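Local coordinates for protein succinate-semialdehyde dehydrogenase (Synechococcus sp., PDB 4ITA) that probably oxidises succinic semialdehyde to succinate, using NADP+ as the hydride acceptor, in the manner of the aldehyde dehydrogenase family, at residues F67-K77 / M130-Q138; L375-N383 / E400-D409. All coordinates share one frame; numbering follows the deposited sequence.

Interaction 1. Residues F67-K77 / M130-Q138; sequences FAEIMTTEMGK and MPWNFPFWQ. With NDP (NADPH dihydro-nicotinamide-adenine-dinucleotide phosphate), chain C; EDO (1,2-ethanediol), chain R.
The ring of Phe136 receives the methyl of Met71 over one face: CE stands 3.8 Å from the ring centroid, 23° off the normal, a CH-pi contact, while SD lies obliquely beside it in a Met-aromatic contact. At the ring's far end Phe136 CE2 meets Phe67 CB at 3.7 Å, the two phenyl planes inclined at 40°. The Phe134 ring has 1,2-ethanediol C1 over one face and NADPH C5N toward its edge; Lys77 NZ comes to it obliquely, 3.5 Å from Phe134 CD2, but its charge is answered by Glu85. The Trp132 indole is met at its edge by Met75 CE, 4.2 Å from CE3; with chi1 at 51°, chi2 and chi3 bent the same way, the flexible thioether curls back so that CE also lies 3.5 Å from Asn133 O. Pro135 CG touches both Met71 CG (3.8 Å) and Met75 CG. Were Phe136 an alanine, the Met71 methyl would probably lose its ring face and a gap would open beside Phe67. No hydrogen bond joins helix 67-75 to 130-138: thioethers and rings back the loop whose other side meets NADPH, where Met130 O accepts from O3B, and Trp132 and Asn133 line the pocket.

Interaction 2. Residues L375-N383 / E400-D409; sequences LDQAIALAN and EQQRFIQELD. With EDO (1,2-ethanediol), chain L.
Leu375 presses CD1 over one face of the Phe404 ring, 3.8 Å from its centroid, in the tightly packed half of this contact. Chi1 of -175° carries its CG toward the other helix, and chi2 then sets CD1 on Phe404 and CD2 against Arg403. Ala378 CB sits at the edge of the same ring, and Ile379 CG1 touches Phe404 CE1 obliquely at 4.0 Å. Nearer the C-terminal end, Ala382 CB meets Leu408 CD2 at 3.5 Å. The sheet backs this side, with Val238 touching both Ala378 and Phe404.

The outer side is polar and more open. Arg403 lays its guanidinium over Leu375 and Ile379 and grips two acids in its plane. Arg403 NH1 and NH2 both reach Asp376 OD1 (2.9 and 2.8 Å), end-on, and NE and NH2 take one oxygen each of Glu407, side-on, making a salt-bridge network. At the C-terminal ends Asn383 ND2 gives a nearly straight bond to Glu407 O, and Asn383 OD1 accepts from Asp409 N at 2.8 Å, that donor above the carbonyl plane; the amide stacks on the Asp409 carboxylate, planes 11° apart.

The helices run roughly parallel, their axes at 24°. Arginine suits its site because its long chain covers apolar neighbours while two carboxylates share its charge, which probably offsets their repulsion; the two-way amide of Asn383 probably helps to hold the chain where it leaves the second helix.

From the N terminus, interaction 1 comes first: the chain leaves helix 64-75, runs through helix 79-103 and strand 115-129, and returns at 130-138, so the contact closes a loop of 52 residues and ties an N-terminal helix to the cofactor-binding loop of the Rossmann-type part. Interaction 2 opens much later and closes a short connection of 16 residues around strand 390-394, joining two helices that pack on the seven-stranded sheet, the later of them meeting the second subunit. The two loops follow in series, neither nested nor crossed. The centres of interactions 1 and 2 are about 34 Å apart, on opposite sides of the chain's centre, and the two contacts do not touch.

Interaction 1. Residues F67-K77 / M130-Q138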
loop_
_atom_site.group_PDB
_atom_site.type_symbol
_atom_site.label_atom_id
_atom_site.label_comp_id
_atom_site.label_asym_id
_atom_site.label_seq_id
_atom_site.Cartn_x
_atom_site.Cartn_y
_atom_site.Cartn_z
ATOM N N PHE A 67 -9.963 14.793 29.311
ATOM C CA PHE A 67 -10.139 14.064 28.066
ATOM C C PHE A 67 -10.538 12.624 28.355
ATOM O O PHE A 67 -11.390 12.062 27.675
ATOM C CB PHE A 67 -8.879 14.122 27.207
ATOM C CG PHE A 67 -8.531 15.510 26.755
ATOM C CD1 PHE A 67 -9.504 16.343 26.220
ATOM C CD2 PHE A 67 -7.235 15.990 26.894
ATOM C CE1 PHE A 67 -9.188 17.634 25.811
ATOM C CE2 PHE A 67 -6.910 17.275 26.496
ATOM C CZ PHE A 67 -7.888 18.100 25.955
ATOM N N ALA A 68 -9.927 12.041 29.380
ATOM C CA ALA A 68 -10.260 10.677 29.771
ATOM C C ALA A 68 -11.731 10.545 30.152
ATOM O O ALA A 68 -12.372 9.543 29.836
ATOM C CB ALA A 68 -9.366 10.227 30.914
ATOM N N GLU A 69 -12.276 11.559 30.818
ATOM C CA GLU A 69 -13.679 11.515 31.222
ATOM C C GLU A 69 -14.593 11.474 30.009
ATOM O O GLU A 69 -15.644 10.820 30.024
ATOM C CB GLU A 69 -14.035 12.709 32.113
ATOM C CG GLU A 69 -15.442 12.644 32.683
ATOM C CD GLU A 69 -15.729 13.755 33.676
ATOM O OE1 GLU A 69 -15.004 14.771 33.662
ATOM O OE2 GLU A 69 -16.682 13.606 34.469
ATOM N N ILE A 70 -14.200 12.163 28.940
ATOM C CA ILE A 70 -15.001 12.142 27.719
ATOM C C ILE A 70 -15.020 10.724 27.154
ATOM O O ILE A 70 -16.086 10.211 26.801
ATOM C CB ILE A 70 -14.473 13.117 26.647
ATOM C CG1 ILE A 70 -14.407 14.547 27.190
ATOM C CG2 ILE A 70 -15.356 13.068 25.408
ATOM C CD1 ILE A 70 -13.727 15.512 26.229
ATOM N N MET A 71 -13.843 10.098 27.081
ATOM C CA MET A 71 -13.722 8.726 26.570
ATOM C C MET A 71 -14.581 7.761 27.379
ATOM O O MET A 71 -15.361 6.984 26.824
ATOM C CB MET A 71 -12.262 8.248 26.585
ATOM C CG MET A 71 -11.290 9.050 25.704
ATOM S SD MET A 71 -9.606 8.354 25.635
ATOM C CE MET A 71 -8.624 9.776 26.157
ATOM N N THR A 72 -14.428 7.798 28.697
ATOM C CA THR A 72 -15.182 6.915 29.582
ATOM C C THR A 72 -16.687 7.120 29.453
ATOM O O THR A 72 -17.445 6.155 29.381
ATOM C CB THR A 72 -14.735 7.116 31.036
ATOM O OG1 THR A 72 -13.352 6.766 31.144
ATOM C CG2 THR A 72 -15.557 6.256 31.992
ATOM N N THR A 73 -17.120 8.374 29.405
ATOM C CA THR A 73 -18.536 8.673 29.278
ATOM C C THR A 73 -19.120 8.108 27.988
ATOM O O THR A 73 -20.212 7.541 27.987
ATOM C CB THR A 73 -18.777 10.189 29.312
ATOM O OG1 THR A 73 -18.352 10.700 30.579
ATOM C CG2 THR A 73 -20.248 10.522 29.091
ATOM N N GLU A 74 -18.397 8.263 26.883
ATOM C CA GLU A 74 -18.933 7.844 25.592
ATOM C C GLU A 74 -18.830 6.350 25.314
ATOM O O GLU A 74 -19.734 5.775 24.716
ATOM C CB GLU A 74 -18.288 8.622 24.440
ATOM C CG GLU A 74 -18.607 10.108 24.446
ATOM C CD GLU A 74 -18.380 10.758 23.098
ATOM O OE1 GLU A 74 -17.231 10.710 22.597
ATOM O OE2 GLU A 74 -19.355 11.315 22.546
ATOM N N MET A 75 -17.730 5.718 25.722
ATOM C CA MET A 75 -17.504 4.338 25.299
ATOM C C MET A 75 -17.111 3.351 26.400
ATOM O O MET A 75 -16.856 2.184 26.116
ATOM C CB MET A 75 -16.572 4.276 24.083
ATOM C CG MET A 75 -15.262 5.053 24.217
ATOM S SD MET A 75 -14.055 4.352 25.398
ATOM C CE MET A 75 -13.784 2.719 24.667
ATOM N N GLY A 76 -17.069 3.818 27.646
ATOM C CA GLY A 76 -17.069 2.920 28.795
ATOM C C GLY A 76 -15.756 2.331 29.285
ATOM O O GLY A 76 -15.755 1.560 30.247
ATOM N N LYS A 77 -14.635 2.664 28.654
ATOM C CA LYS A 77 -13.353 2.185 29.177
ATOM C C LYS A 77 -13.067 2.856 30.524
ATOM O O LYS A 77 -13.581 3.945 30.794
ATOM C CB LYS A 77 -12.207 2.426 28.185
ATOM C CG LYS A 77 -11.674 3.848 28.153
ATOM C CD LYS A 77 -10.651 4.025 27.034
ATOM C CE LYS A 77 -9.336 3.388 27.399
ATOM N NZ LYS A 77 -8.554 2.987 26.188
ATOM N N MET A 130 -12.070 5.774 11.786
ATOM C CA MET A 130 -11.552 5.285 13.067
ATOM C C MET A 130 -12.636 4.659 13.945
ATOM O O MET A 130 -13.813 4.972 13.801
ATOM C CB MET A 130 -10.853 6.424 13.816
ATOM C CG MET A 130 -9.555 6.882 13.142
ATOM S SD MET A 130 -8.163 5.700 13.217
ATOM C CE MET A 130 -7.566 5.746 11.525
ATOM N N PRO A 131 -12.240 3.763 14.863
ATOM C CA PRO A 131 -13.197 3.057 15.719
ATOM C C PRO A 131 -13.311 3.641 17.131
ATOM O O PRO A 131 -12.463 4.426 17.563
ATOM C CB PRO A 131 -12.595 1.657 15.794
ATOM C CG PRO A 131 -11.140 1.939 15.866
ATOM C CD PRO A 131 -10.901 3.145 14.946
ATOM N N TRP A 132 -14.348 3.231 17.860
ATOM C CA TRP A 132 -14.578 3.774 19.188
ATOM C C TRP A 132 -13.657 3.204 20.268
ATOM O O TRP A 132 -13.630 3.735 21.366
ATOM C CB TRP A 132 -16.050 3.616 19.612
ATOM C CG TRP A 132 -16.590 2.224 19.423
ATOM C CD1 TRP A 132 -17.445 1.812 18.441
ATOM C CD2 TRP A 132 -16.310 1.060 20.224
ATOM N NE1 TRP A 132 -17.718 0.476 18.580
ATOM C CE2 TRP A 132 -17.030 -0.010 19.658
ATOM C CE3 TRP A 132 -15.535 0.826 21.362
ATOM C CZ2 TRP A 132 -16.987 -1.303 20.191
ATOM C CZ3 TRP A 132 -15.483 -0.468 21.882
ATOM C CH2 TRP A 132 -16.207 -1.511 21.295
ATOM N N ASN A 133 -12.914 2.131 19.992
ATOM C CA ASN A 133 -12.252 1.439 21.107
ATOM C C ASN A 133 -11.064 2.166 21.729
ATOM O O ASN A 133 -10.838 2.063 22.934
ATOM C CB ASN A 133 -11.950 -0.036 20.796
ATOM C CG ASN A 133 -10.845 -0.220 19.789
ATOM O OD1 ASN A 133 -10.634 0.610 18.901
ATOM N ND2 ASN A 133 -10.124 -1.329 19.918
ATOM N N PHE A 134 -10.320 2.911 20.916
ATOM C CA PHE A 134 -9.267 3.786 21.429
ATOM C C PHE A 134 -9.485 5.116 20.737
ATOM O O PHE A 134 -8.785 5.456 19.781
ATOM C CB PHE A 134 -7.868 3.227 21.143
ATOM C CG PHE A 134 -7.557 1.962 21.898
ATOM C CD1 PHE A 134 -7.739 0.721 21.307
ATOM C CD2 PHE A 134 -7.086 2.017 23.198
ATOM C CE1 PHE A 134 -7.451 -0.451 22.006
ATOM C CE2 PHE A 134 -6.795 0.848 23.905
ATOM C CZ PHE A 134 -6.982 -0.384 23.304
ATOM N N PRO A 135 -10.487 5.868 21.207
ATOM C CA PRO A 135 -11.012 6.995 20.431
ATOM C C PRO A 135 -10.069 8.191 20.330
ATOM O O PRO A 135 -10.276 9.029 19.453
ATOM C CB PRO A 135 -12.302 7.359 21.174
ATOM C CG PRO A 135 -12.040 6.940 22.594
ATOM C CD PRO A 135 -11.183 5.701 22.498
ATOM N N PHE A 136 -9.065 8.278 21.206
ATOM C CA PHE A 136 -8.017 9.294 21.077
ATOM C C PHE A 136 -6.765 8.710 20.431
ATOM O O PHE A 136 -6.267 9.239 19.434
ATOM C CB PHE A 136 -7.653 9.889 22.447
ATOM C CG PHE A 136 -8.485 11.082 22.847
ATOM C CD1 PHE A 136 -9.868 10.983 22.943
ATOM C CD2 PHE A 136 -7.882 12.293 23.160
ATOM C CE1 PHE A 136 -10.634 12.078 23.328
ATOM C CE2 PHE A 136 -8.639 13.390 23.546
ATOM C CZ PHE A 136 -10.016 13.283 23.625
ATOM N N TRP A 137 -6.256 7.620 20.997
ATOM C CA TRP A 137 -4.989 7.048 20.555
ATOM C C TRP A 137 -4.963 6.697 19.073
ATOM O O TRP A 137 -4.009 7.024 18.386
ATOM C CB TRP A 137 -4.613 5.833 21.423
ATOM C CG TRP A 137 -3.633 4.885 20.790
ATOM C CD1 TRP A 137 -3.886 3.612 20.366
ATOM C CD2 TRP A 137 -2.253 5.136 20.513
ATOM N NE1 TRP A 137 -2.746 3.057 19.838
ATOM C CE2 TRP A 137 -1.727 3.972 19.917
ATOM C CE3 TRP A 137 -1.405 6.230 20.716
ATOM C CZ2 TRP A 137 -0.393 3.873 19.518
ATOM C CZ3 TRP A 137 -0.079 6.132 20.316
ATOM C CH2 TRP A 137 0.409 4.965 19.720
ATOM N N GLN A 138 -5.998 6.042 18.562
ATOM C CA GLN A 138 -5.943 5.656 17.153
ATOM C C GLN A 138 -5.956 6.873 16.240
ATOM O O GLN A 138 -5.362 6.855 15.156
ATOM C CB GLN A 138 -7.090 4.727 16.780
ATOM C CG GLN A 138 -7.307 3.556 17.718
ATOM C CD GLN A 138 -6.396 2.405 17.409
ATOM O OE1 GLN A 138 -5.596 2.481 16.484
ATOM N NE2 GLN A 138 -6.515 1.320 18.166
HETATM P PA NDP C . -16.601 -1.013 12.751
HETATM O O1A NDP C . -15.826 -1.506 11.564
HETATM O O2A NDP C . -18.065 -1.335 12.876
HETATM O O5B NDP C . -16.463 0.580 12.816
HETATM C C5B NDP C . -15.197 1.241 12.698
HETATM C C4B NDP C . -15.337 2.540 11.909
HETATM O O4B NDP C . -15.716 2.226 10.566
HETATM C C3B NDP C . -16.437 3.455 12.433
HETATM O O3B NDP C . -16.065 4.816 12.172
HETATM C C2B NDP C . -17.624 3.084 11.566
HETATM O O2B NDP C . -18.594 4.117 11.453
HETATM C C1B NDP C . -16.927 2.913 10.244
HETATM N N9A NDP C . -17.628 2.063 9.271
HETATM C C8A NDP C . -18.336 0.938 9.495
HETATM N N7A NDP C . -18.789 0.431 8.324
HETATM C C5A NDP C . -18.345 1.229 7.340
HETATM C C6A NDP C . -18.448 1.285 5.873
HETATM N N6A NDP C . -19.138 0.337 5.210
HETATM N N1A NDP C . -17.831 2.303 5.244
HETATM C C2A NDP C . -17.137 3.247 5.895
HETATM N N3A NDP C . -17.004 3.266 7.229
HETATM C C4A NDP C . -17.577 2.298 7.973
HETATM O O3 NDP C . -15.731 -1.542 14.019
HETATM P PN NDP C . -16.122 -2.033 15.517
HETATM O O1N NDP C . -17.365 -2.895 15.516
HETATM O O2N NDP C . -16.024 -0.832 16.418
HETATM O O5D NDP C . -14.876 -2.999 15.843
HETATM C C5D NDP C . -13.564 -2.467 15.966
HETATM C C4D NDP C . -12.600 -3.288 15.129
HETATM O O4D NDP C . -11.388 -2.547 14.919
HETATM C C3D NDP C . -12.186 -4.583 15.797
HETATM O O3D NDP C . -12.169 -5.649 14.841
HETATM C C2D NDP C . -10.803 -4.232 16.311
HETATM O O2D NDP C . -10.030 -5.414 16.524
HETATM C C1D NDP C . -10.260 -3.385 15.177
HETATM N N1N NDP C . -9.100 -2.610 15.639
HETATM C C2N NDP C . -7.976 -2.568 14.903
HETATM C C3N NDP C . -6.760 -2.256 15.508
HETATM C C7N NDP C . -5.490 -2.167 14.715
HETATM O O7N NDP C . -4.748 -1.206 14.908
HETATM N N7N NDP C . -5.192 -3.120 13.835
HETATM C C4N NDP C . -6.674 -2.007 16.995
HETATM C C5N NDP C . -7.982 -1.612 17.503
HETATM C C6N NDP C . -9.143 -1.931 16.804
HETATM P P2B NDP C . -19.961 4.084 12.296
HETATM O O1X NDP C . -20.643 5.339 11.833
HETATM O O2X NDP C . -20.694 2.828 11.888
HETATM O O3X NDP C . -19.615 4.119 13.754
HETATM C C1 EDO R . -3.959 -0.618 21.144
HETATM O O1 EDO R . -2.577 -0.334 21.378
HETATM C C2 EDO R . -4.153 -0.963 19.673
HETATM O O2 EDO R . -3.837 0.179 18.860
#

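Interaction 2. Residues L375-N383 / E400-D409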
loop_
_atom_site.group_PDB
_atom_site.type_symbol
_atom_site.label_atom_id
_atom_site.label_comp_id
_atom_site.label_asym_id
_atom_site.label_seq_id
_atom_site.Cartn_x
_atom_site.Cartn_y
_atom_site.Cartn_z
ATOM N N LEU A 375 5.523 -28.036 20.263
ATOM C CA LEU A 375 5.747 -26.795 19.541
ATOM C C LEU A 375 5.035 -26.734 18.181
ATOM O O LEU A 375 4.405 -25.723 17.853
ATOM C CB LEU A 375 7.254 -26.596 19.378
ATOM C CG LEU A 375 7.729 -25.298 18.745
ATOM C CD1 LEU A 375 7.178 -24.123 19.504
ATOM C CD2 LEU A 375 9.242 -25.259 18.750
ATOM N N ASP A 376 5.122 -27.802 17.393
ATOM C CA ASP A 376 4.480 -27.815 16.082
ATOM C C ASP A 376 2.974 -27.615 16.218
ATOM O O ASP A 376 2.363 -26.868 15.455
ATOM C CB ASP A 376 4.767 -29.114 15.318
ATOM C CG ASP A 376 6.170 -29.168 14.737
ATOM O OD1 ASP A 376 6.915 -28.189 14.865
ATOM O OD2 ASP A 376 6.523 -30.208 14.137
ATOM N N GLN A 377 2.373 -28.277 17.199
ATOM C CA GLN A 377 0.930 -28.177 17.399
ATOM C C GLN A 377 0.548 -26.771 17.861
ATOM O O GLN A 377 -0.469 -26.227 17.450
ATOM C CB GLN A 377 0.467 -29.220 18.417
ATOM C CG GLN A 377 -1.038 -29.345 18.554
ATOM C CD GLN A 377 -1.440 -30.306 19.666
ATOM O OE1 GLN A 377 -0.601 -31.021 20.215
ATOM N NE2 GLN A 377 -2.725 -30.321 20.004
ATOM N N ALA A 378 1.380 -26.181 18.706
ATOM C CA ALA A 378 1.132 -24.819 19.189
ATOM C C ALA A 378 1.126 -23.811 18.043
ATOM O O ALA A 378 0.243 -22.955 17.956
ATOM C CB ALA A 378 2.166 -24.431 20.210
ATOM N N ILE A 379 2.112 -23.911 17.164
ATOM C CA ILE A 379 2.216 -22.999 16.034
ATOM C C ILE A 379 1.065 -23.205 15.047
ATOM O O ILE A 379 0.452 -22.243 14.577
ATOM C CB ILE A 379 3.599 -23.140 15.360
ATOM C CG1 ILE A 379 4.676 -22.626 16.320
ATOM C CG2 ILE A 379 3.635 -22.392 14.029
ATOM C CD1 ILE A 379 6.097 -23.001 15.943
ATOM N N ALA A 380 0.745 -24.458 14.747
ATOM C CA ALA A 380 -0.361 -24.738 13.841
ATOM C C ALA A 380 -1.673 -24.155 14.366
ATOM O O ALA A 380 -2.441 -23.543 13.618
ATOM C CB ALA A 380 -0.495 -26.239 13.601
ATOM N N LEU A 381 -1.942 -24.349 15.654
ATOM C CA LEU A 381 -3.186 -23.861 16.223
ATOM C C LEU A 381 -3.183 -22.339 16.273
ATOM O O LEU A 381 -4.190 -21.692 15.969
ATOM C CB LEU A 381 -3.407 -24.452 17.619
ATOM C CG LEU A 381 -4.677 -24.019 18.351
ATOM C CD1 LEU A 381 -5.903 -24.328 17.519
ATOM C CD2 LEU A 381 -4.757 -24.725 19.686
ATOM N N ALA A 382 -2.044 -21.771 16.652
ATOM C CA ALA A 382 -1.911 -20.316 16.715
ATOM C C ALA A 382 -2.230 -19.658 15.378
ATOM O O ALA A 382 -2.845 -18.587 15.328
ATOM C CB ALA A 382 -0.521 -19.930 17.175
ATOM N N ASN A 383 -1.823 -20.305 14.293
ATOM C CA ASN A 383 -2.001 -19.745 12.957
ATOM C C ASN A 383 -3.321 -20.122 12.285
ATOM O O ASN A 383 -3.623 -19.624 11.203
ATOM C CB ASN A 383 -0.849 -20.169 12.038
ATOM C CG ASN A 383 0.471 -19.547 12.424
ATOM O OD1 ASN A 383 0.512 -18.509 13.083
ATOM N ND2 ASN A 383 1.566 -20.168 11.993
ATOM N N GLU A 400 12.988 -22.563 21.002
ATOM C CA GLU A 400 11.550 -22.332 20.922
ATOM C C GLU A 400 11.251 -20.869 20.607
ATOM O O GLU A 400 10.393 -20.581 19.776
ATOM C CB GLU A 400 10.845 -22.743 22.220
ATOM C CG GLU A 400 10.902 -24.230 22.499
ATOM C CD GLU A 400 10.097 -24.641 23.720
ATOM O OE1 GLU A 400 9.799 -23.775 24.577
ATOM O OE2 GLU A 400 9.757 -25.841 23.821
ATOM N N GLN A 401 11.947 -19.952 21.275
ATOM C CA GLN A 401 11.744 -18.522 21.030
ATOM C C GLN A 401 11.920 -18.193 19.554
ATOM O O GLN A 401 11.095 -17.494 18.962
ATOM C CB GLN A 401 12.706 -17.677 21.867
ATOM C CG GLN A 401 12.486 -17.790 23.357
ATOM C CD GLN A 401 13.526 -17.040 24.159
ATOM O OE1 GLN A 401 14.630 -16.770 23.670
ATOM N NE2 GLN A 401 13.193 -16.717 25.403
ATOM N N GLN A 402 12.987 -18.713 18.958
ATOM C CA GLN A 402 13.256 -18.433 17.551
ATOM C C GLN A 402 12.205 -19.031 16.624
ATOM O O GLN A 402 11.793 -18.391 15.655
ATOM C CB GLN A 402 14.669 -18.875 17.166
ATOM C CG GLN A 402 15.759 -17.999 17.791
ATOM C CD GLN A 402 15.564 -16.508 17.504
ATOM O OE1 GLN A 402 15.427 -16.102 16.350
ATOM N NE2 GLN A 402 15.552 -15.692 18.558
ATOM N N ARG A 403 11.744 -20.241 16.917
ATOM C CA ARG A 403 10.692 -20.833 16.099
ATOM C C ARG A 403 9.385 -20.048 16.195
ATOM O O ARG A 403 8.714 -19.843 15.182
ATOM C CB ARG A 403 10.478 -22.310 16.432
ATOM C CG ARG A 403 11.575 -23.218 15.881
ATOM C CD ARG A 403 11.100 -24.660 15.750
ATOM N NE ARG A 403 9.951 -24.789 14.854
ATOM C CZ ARG A 403 9.121 -25.829 14.843
ATOM N NH1 ARG A 403 9.303 -26.834 15.689
ATOM N NH2 ARG A 403 8.100 -25.860 13.998
ATOM N N PHE A 404 9.025 -19.603 17.398
ATOM C CA PHE A 404 7.832 -18.778 17.561
ATOM C C PHE A 404 7.966 -17.466 16.778
ATOM O O PHE A 404 7.046 -17.074 16.050
ATOM C CB PHE A 404 7.574 -18.477 19.042
ATOM C CG PHE A 404 6.908 -19.602 19.802
ATOM C CD1 PHE A 404 5.729 -20.182 19.344
ATOM C CD2 PHE A 404 7.446 -20.057 21.004
ATOM C CE1 PHE A 404 5.110 -21.208 20.065
ATOM C CE2 PHE A 404 6.828 -21.074 21.724
ATOM C CZ PHE A 404 5.661 -21.650 21.253
ATOM N N ILE A 405 9.103 -16.788 16.932
ATOM C CA ILE A 405 9.358 -15.545 16.201
ATOM C C ILE A 405 9.241 -15.755 14.694
ATOM O O ILE A 405 8.606 -14.968 13.992
ATOM C CB ILE A 405 10.750 -14.974 16.549
ATOM C CG1 ILE A 405 10.755 -14.447 17.981
ATOM C CG2 ILE A 405 11.148 -13.872 15.568
ATOM C CD1 ILE A 405 12.139 -14.167 18.535
ATOM N N GLN A 406 9.840 -16.828 14.196
ATOM C CA GLN A 406 9.893 -17.060 12.762
ATOM C C GLN A 406 8.567 -17.540 12.184
ATOM O O GLN A 406 8.188 -17.156 11.075
ATOM C CB GLN A 406 11.005 -18.065 12.433
ATOM C CG GLN A 406 12.403 -17.514 12.675
ATOM C CD GLN A 406 12.752 -16.377 11.737
ATOM O OE1 GLN A 406 12.495 -16.452 10.536
ATOM N NE2 GLN A 406 13.333 -15.310 12.282
ATOM N N GLU A 407 7.853 -18.373 12.932
ATOM C CA GLU A 407 6.755 -19.137 12.352
ATOM C C GLU A 407 5.342 -18.706 12.723
ATOM O O GLU A 407 4.390 -19.146 12.084
ATOM C CB GLU A 407 6.942 -20.631 12.636
ATOM C CG GLU A 407 8.238 -21.193 12.078
ATOM C CD GLU A 407 8.478 -22.636 12.479
ATOM O OE1 GLU A 407 7.495 -23.399 12.584
ATOM O OE2 GLU A 407 9.657 -22.993 12.690
ATOM N N LEU A 408 5.186 -17.861 13.742
ATOM C CA LEU A 408 3.860 -17.320 14.030
ATOM C C LEU A 408 3.487 -16.321 12.937
ATOM O O LEU A 408 4.248 -15.392 12.645
ATOM C CB LEU A 408 3.814 -16.676 15.417
ATOM C CG LEU A 408 3.917 -17.681 16.566
ATOM C CD1 LEU A 408 4.202 -16.995 17.899
ATOM C CD2 LEU A 408 2.653 -18.523 16.646
ATOM N N ASP A 409 2.325 -16.540 12.325
ATOM C CA ASP A 409 1.877 -15.750 11.182
ATOM C C ASP A 409 1.145 -14.502 11.656
ATOM O O ASP A 409 -0.090 -14.458 11.686
ATOM C CB ASP A 409 0.953 -16.581 10.278
ATOM C CG ASP A 409 1.702 -17.590 9.421
ATOM O OD1 ASP A 409 2.921 -17.431 9.217
ATOM O OD2 ASP A 409 1.048 -18.538 8.929
HETATM C C1 EDO L . 5.892 -33.768 16.190
HETATM O O1 EDO L . 5.350 -32.515 16.625
HETATM C C2 EDO L . 6.637 -33.541 14.886
HETATM O O2 EDO L . 5.807 -32.783 13.996
#